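Glucose-6-phosphate isomerase (Plasmodium falciparum, PDB 3QKI) probably catalyses the reversible isomerisation of alpha-D-glucose 6-phosphate to beta-D-fructose 6-phosphate, the second step of glycolysis. Local coordinates at residues A85-F98 with D344-V358. Numbering follows the deposited sequence.
Sequences AEEVELKKKVEKTF and DEHFLHADLKENIPV
Lys91 hydrogen-bonds to carbonyls at the C-terminal end of helix 330-349, beside an apolar interface where two helix pairs of the phosphoglucose isomerase fold, 75-87 with 90-99 and 330-349 with 356-371, pack together. The short axes of 90-98 and 344-349 run at 137° and approach to 10.0 Å, a roughly antiparallel crossing. The tight part is aromatic and aliphatic. Phe98 lies with one face under Leu348, whose CB sits 4.0 Å from the ring centroid and close to its normal, which defines a CH-pi contact. Phe347 CD2 lies at the edge of the Phe98 ring, 3.6 Å from Phe98 CE2; the two rings are oblique, planes 57° apart. Val94, its CG1 anti to the backbone N (chi1 166°), puts that methyl over a face of Phe347, while Val94 CG2 touches Phe347 CZ at 3.6 Å. Farther along, Leu90 and Val358 meet tip to tip, CD2 to CG1 at 3.7 Å. On the exposed flank, by contrast, the aliphatic part of Glu86 rests against Leu352 CD1; one water links Lys91 NZ to Phe347 O, and a second lies on Lys91 O and reaches Leu348 O only weakly. The Lys91 chain runs past Leu352, then bends at chi3 and chi4, and NZ donates to Leu348 O at 3.0 Å from above the carbonyl plane. Its positive charge would plausibly complement the helix C-terminus. The Asn355 amide donates to both Phe347 O and Ala350 O. Ala350 O is thus gripped twice, by Lys91 NZ at 2.7 Å and by Asn355 ND2 from the opposite face of the carbonyl plane.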
# COMPACT_ATOMS: atom_id res chain seq x y z
N ALA A 85 -25.11 -19.01 -6.68
CA ALA A 85 -24.62 -18.54 -7.99
C ALA A 85 -25.64 -18.91 -9.10
O ALA A 85 -25.92 -18.07 -9.97
CB ALA A 85 -23.27 -19.17 -8.31
N GLU A 86 -26.23 -20.11 -9.03
CA GLU A 86 -27.27 -20.56 -9.99
C GLU A 86 -28.56 -19.71 -9.84
O GLU A 86 -29.13 -19.26 -10.84
CB GLU A 86 -27.60 -22.04 -9.74
CG GLU A 86 -26.53 -22.97 -10.28
CD GLU A 86 -26.56 -24.41 -9.80
OE1 GLU A 86 -27.41 -24.76 -8.95
OE2 GLU A 86 -25.70 -25.19 -10.27
N GLU A 87 -28.99 -19.46 -8.60
CA GLU A 87 -30.17 -18.66 -8.31
C GLU A 87 -30.07 -17.19 -8.79
O GLU A 87 -31.08 -16.63 -9.21
CB GLU A 87 -30.55 -18.75 -6.84
CG GLU A 87 -32.03 -18.55 -6.62
CD GLU A 87 -32.57 -18.68 -5.22
OE1 GLU A 87 -31.96 -19.40 -4.39
OE2 GLU A 87 -33.66 -18.12 -4.96
N VAL A 88 -28.87 -16.59 -8.76
CA VAL A 88 -28.67 -15.23 -9.29
C VAL A 88 -28.36 -15.23 -10.80
O VAL A 88 -28.14 -14.17 -11.38
CB VAL A 88 -27.62 -14.37 -8.52
CG1 VAL A 88 -28.06 -14.09 -7.11
CG2 VAL A 88 -26.23 -14.99 -8.57
N GLU A 89 -28.34 -16.42 -11.42
CA GLU A 89 -28.08 -16.62 -12.85
C GLU A 89 -26.72 -16.08 -13.26
O GLU A 89 -26.59 -15.39 -14.27
CB GLU A 89 -29.22 -16.02 -13.72
CG GLU A 89 -30.58 -16.61 -13.41
CD GLU A 89 -31.69 -16.06 -14.28
OE1 GLU A 89 -32.09 -14.89 -14.08
OE2 GLU A 89 -32.17 -16.82 -15.15
N LEU A 90 -25.70 -16.39 -12.45
CA LEU A 90 -24.34 -15.94 -12.65
C LEU A 90 -23.82 -16.33 -14.03
O LEU A 90 -23.26 -15.47 -14.70
CB LEU A 90 -23.42 -16.46 -11.54
CG LEU A 90 -21.93 -16.09 -11.63
CD1 LEU A 90 -21.74 -14.60 -11.58
CD2 LEU A 90 -21.15 -16.73 -10.51
N LYS A 91 -23.99 -17.60 -14.44
CA LYS A 91 -23.50 -18.07 -15.75
C LYS A 91 -24.15 -17.33 -16.92
O LYS A 91 -23.46 -16.99 -17.88
CB LYS A 91 -23.62 -19.59 -15.90
CG LYS A 91 -22.43 -20.31 -15.29
CD LYS A 91 -22.16 -21.66 -15.96
CE LYS A 91 -21.19 -21.60 -17.12
NZ LYS A 91 -19.77 -21.55 -16.68
N LYS A 92 -25.45 -17.05 -16.82
CA LYS A 92 -26.18 -16.32 -17.86
C LYS A 92 -25.60 -14.91 -18.00
O LYS A 92 -25.35 -14.45 -19.12
CB LYS A 92 -27.67 -16.31 -17.49
CG LYS A 92 -28.62 -15.56 -18.43
CD LYS A 92 -30.01 -15.48 -17.78
CE LYS A 92 -30.88 -14.38 -18.34
NZ LYS A 92 -31.52 -13.59 -17.25
N LYS A 93 -25.35 -14.25 -16.85
CA LYS A 93 -24.82 -12.90 -16.78
C LYS A 93 -23.39 -12.80 -17.29
O LYS A 93 -23.06 -11.86 -18.01
CB LYS A 93 -24.98 -12.34 -15.35
CG LYS A 93 -26.44 -12.05 -15.04
CD LYS A 93 -26.71 -11.89 -13.57
CE LYS A 93 -28.15 -11.52 -13.38
NZ LYS A 93 -28.54 -11.58 -11.96
N VAL A 94 -22.54 -13.77 -16.94
CA VAL A 94 -21.15 -13.81 -17.41
C VAL A 94 -21.14 -13.99 -18.93
O VAL A 94 -20.40 -13.29 -19.63
CB VAL A 94 -20.32 -14.88 -16.65
CG1 VAL A 94 -18.99 -15.16 -17.34
CG2 VAL A 94 -20.09 -14.43 -15.21
N GLU A 95 -21.99 -14.91 -19.44
CA GLU A 95 -22.13 -15.16 -20.87
C GLU A 95 -22.58 -13.89 -21.63
O GLU A 95 -21.97 -13.58 -22.66
CB GLU A 95 -23.05 -16.35 -21.15
CG GLU A 95 -23.11 -16.73 -22.62
CD GLU A 95 -23.87 -18.01 -22.93
OE1 GLU A 95 -24.96 -18.21 -22.35
OE2 GLU A 95 -23.39 -18.77 -23.79
N LYS A 96 -23.56 -13.12 -21.09
CA LYS A 96 -24.02 -11.87 -21.71
C LYS A 96 -22.86 -10.86 -21.81
O LYS A 96 -22.72 -10.19 -22.83
CB LYS A 96 -25.16 -11.24 -20.90
CG LYS A 96 -26.50 -11.92 -21.09
CD LYS A 96 -27.45 -11.50 -19.98
CE LYS A 96 -28.65 -10.73 -20.49
NZ LYS A 96 -28.70 -9.35 -19.94
N THR A 97 -22.01 -10.79 -20.76
CA THR A 97 -20.84 -9.91 -20.73
C THR A 97 -19.88 -10.26 -21.86
O THR A 97 -19.53 -9.38 -22.65
CB THR A 97 -20.18 -9.94 -19.34
OG1 THR A 97 -21.18 -9.66 -18.36
CG2 THR A 97 -19.03 -8.93 -19.21
N PHE A 98 -19.47 -11.55 -21.95
CA PHE A 98 -18.56 -12.06 -22.98
C PHE A 98 -19.12 -11.85 -24.40
O PHE A 98 -18.34 -11.59 -25.32
CB PHE A 98 -18.27 -13.54 -22.76
CG PHE A 98 -17.11 -13.84 -21.83
CD1 PHE A 98 -15.89 -14.29 -22.33
CD2 PHE A 98 -17.26 -13.71 -20.45
CE1 PHE A 98 -14.83 -14.60 -21.47
CE2 PHE A 98 -16.19 -13.99 -19.59
CZ PHE A 98 -14.99 -14.46 -20.10
N ASP A 344 -9.85 -16.53 -19.19
CA ASP A 344 -11.16 -16.04 -19.63
C ASP A 344 -12.04 -17.23 -20.07
O ASP A 344 -13.21 -17.32 -19.67
CB ASP A 344 -11.06 -15.06 -20.80
CG ASP A 344 -10.47 -13.70 -20.48
OD1 ASP A 344 -10.36 -13.36 -19.27
OD2 ASP A 344 -10.04 -13.00 -21.42
N GLU A 345 -11.47 -18.14 -20.90
CA GLU A 345 -12.16 -19.34 -21.42
C GLU A 345 -12.60 -20.27 -20.30
O GLU A 345 -13.72 -20.79 -20.33
CB GLU A 345 -11.27 -20.08 -22.43
CG GLU A 345 -11.09 -19.32 -23.73
CD GLU A 345 -12.26 -19.40 -24.69
OE1 GLU A 345 -12.52 -20.51 -25.20
OE2 GLU A 345 -12.90 -18.36 -24.96
N HIS A 346 -11.75 -20.42 -19.27
CA HIS A 346 -12.05 -21.22 -18.09
C HIS A 346 -13.23 -20.57 -17.35
O HIS A 346 -14.21 -21.25 -17.02
CB HIS A 346 -10.82 -21.30 -17.16
CG HIS A 346 -11.12 -21.91 -15.84
ND1 HIS A 346 -11.27 -23.28 -15.69
CD2 HIS A 346 -11.33 -21.31 -14.64
CE1 HIS A 346 -11.55 -23.48 -14.41
NE2 HIS A 346 -11.60 -22.32 -13.74
N PHE A 347 -13.14 -19.26 -17.12
CA PHE A 347 -14.20 -18.51 -16.43
C PHE A 347 -15.57 -18.66 -17.14
O PHE A 347 -16.59 -18.89 -16.49
CB PHE A 347 -13.80 -17.03 -16.34
CG PHE A 347 -14.81 -16.09 -15.73
CD1 PHE A 347 -15.49 -16.44 -14.55
CD2 PHE A 347 -15.01 -14.82 -16.24
CE1 PHE A 347 -16.39 -15.56 -13.96
CE2 PHE A 347 -15.88 -13.92 -15.63
CZ PHE A 347 -16.54 -14.27 -14.47
N LEU A 348 -15.57 -18.53 -18.46
CA LEU A 348 -16.81 -18.62 -19.22
C LEU A 348 -17.40 -20.03 -19.27
O LEU A 348 -18.62 -20.20 -19.13
CB LEU A 348 -16.56 -18.12 -20.66
CG LEU A 348 -17.73 -18.20 -21.65
CD1 LEU A 348 -18.88 -17.26 -21.25
CD2 LEU A 348 -17.25 -17.86 -23.06
N HIS A 349 -16.55 -21.03 -19.53
CA HIS A 349 -16.98 -22.40 -19.77
C HIS A 349 -17.03 -23.38 -18.61
O HIS A 349 -17.87 -24.28 -18.65
CB HIS A 349 -16.20 -22.99 -20.96
CG HIS A 349 -16.41 -22.25 -22.24
ND1 HIS A 349 -17.63 -22.26 -22.89
CD2 HIS A 349 -15.55 -21.47 -22.94
CE1 HIS A 349 -17.47 -21.50 -23.97
NE2 HIS A 349 -16.23 -21.03 -24.05
N ALA A 350 -16.13 -23.28 -17.61
CA ALA A 350 -16.12 -24.26 -16.51
C ALA A 350 -17.41 -24.27 -15.72
O ALA A 350 -17.96 -23.20 -15.45
CB ALA A 350 -14.93 -24.02 -15.57
N ASP A 351 -17.88 -25.48 -15.33
CA ASP A 351 -19.05 -25.65 -14.46
C ASP A 351 -18.71 -24.94 -13.15
O ASP A 351 -17.55 -24.96 -12.75
CB ASP A 351 -19.34 -27.14 -14.18
CG ASP A 351 -19.60 -28.00 -15.41
OD1 ASP A 351 -20.22 -27.49 -16.38
OD2 ASP A 351 -19.19 -29.19 -15.40
N LEU A 352 -19.70 -24.27 -12.54
CA LEU A 352 -19.53 -23.43 -11.35
C LEU A 352 -18.73 -24.08 -10.23
O LEU A 352 -17.88 -23.41 -9.63
CB LEU A 352 -20.89 -22.93 -10.83
CG LEU A 352 -21.70 -22.02 -11.77
CD1 LEU A 352 -23.10 -21.86 -11.26
CD2 LEU A 352 -21.08 -20.65 -11.89
N LYS A 353 -18.96 -25.38 -9.97
CA LYS A 353 -18.27 -26.12 -8.90
C LYS A 353 -16.76 -26.31 -9.19
O LYS A 353 -16.00 -26.61 -8.26
CB LYS A 353 -18.98 -27.46 -8.63
CG LYS A 353 -18.92 -28.44 -9.80
CD LYS A 353 -19.45 -29.83 -9.44
CE LYS A 353 -19.41 -30.79 -10.62
NZ LYS A 353 -20.34 -30.40 -11.72
N GLU A 354 -16.35 -26.13 -10.45
CA GLU A 354 -14.98 -26.32 -10.91
C GLU A 354 -14.40 -25.01 -11.49
O GLU A 354 -13.30 -25.01 -12.06
CB GLU A 354 -14.90 -27.47 -11.94
CG GLU A 354 -15.37 -28.83 -11.44
CD GLU A 354 -14.73 -29.38 -10.18
OE1 GLU A 354 -13.49 -29.26 -10.01
OE2 GLU A 354 -15.47 -29.96 -9.35
N ASN A 355 -15.14 -23.91 -11.32
CA ASN A 355 -14.79 -22.61 -11.87
C ASN A 355 -14.02 -21.78 -10.81
O ASN A 355 -14.61 -21.26 -9.85
CB ASN A 355 -16.07 -21.93 -12.35
CG ASN A 355 -15.84 -20.74 -13.23
OD1 ASN A 355 -15.04 -19.84 -12.91
ND2 ASN A 355 -16.59 -20.68 -14.33
N ILE A 356 -12.70 -21.69 -10.98
CA ILE A 356 -11.78 -21.03 -10.04
C ILE A 356 -12.16 -19.56 -9.70
O ILE A 356 -12.38 -19.28 -8.52
CB ILE A 356 -10.30 -21.28 -10.43
CG1 ILE A 356 -9.93 -22.74 -10.17
CG2 ILE A 356 -9.34 -20.34 -9.66
CD1 ILE A 356 -8.70 -23.23 -10.91
N PRO A 357 -12.33 -18.64 -10.67
CA PRO A 357 -12.73 -17.26 -10.30
C PRO A 357 -14.11 -17.20 -9.62
O PRO A 357 -14.34 -16.35 -8.76
CB PRO A 357 -12.77 -16.51 -11.63
CG PRO A 357 -12.04 -17.38 -12.61
CD PRO A 357 -12.12 -18.76 -12.14
N VAL A 358 -15.05 -18.08 -10.04
CA VAL A 358 -16.38 -18.11 -9.44
C VAL A 358 -16.29 -18.55 -7.97
O VAL A 358 -16.88 -17.89 -7.10
CB VAL A 358 -17.39 -18.96 -10.27
CG1 VAL A 358 -18.66 -19.25 -9.46
CG2 VAL A 358 -17.74 -18.24 -11.58
O HOH W 1 -19.62 -18.86 -16.25
O HOH W 2 -21.20 -18.29 -18.31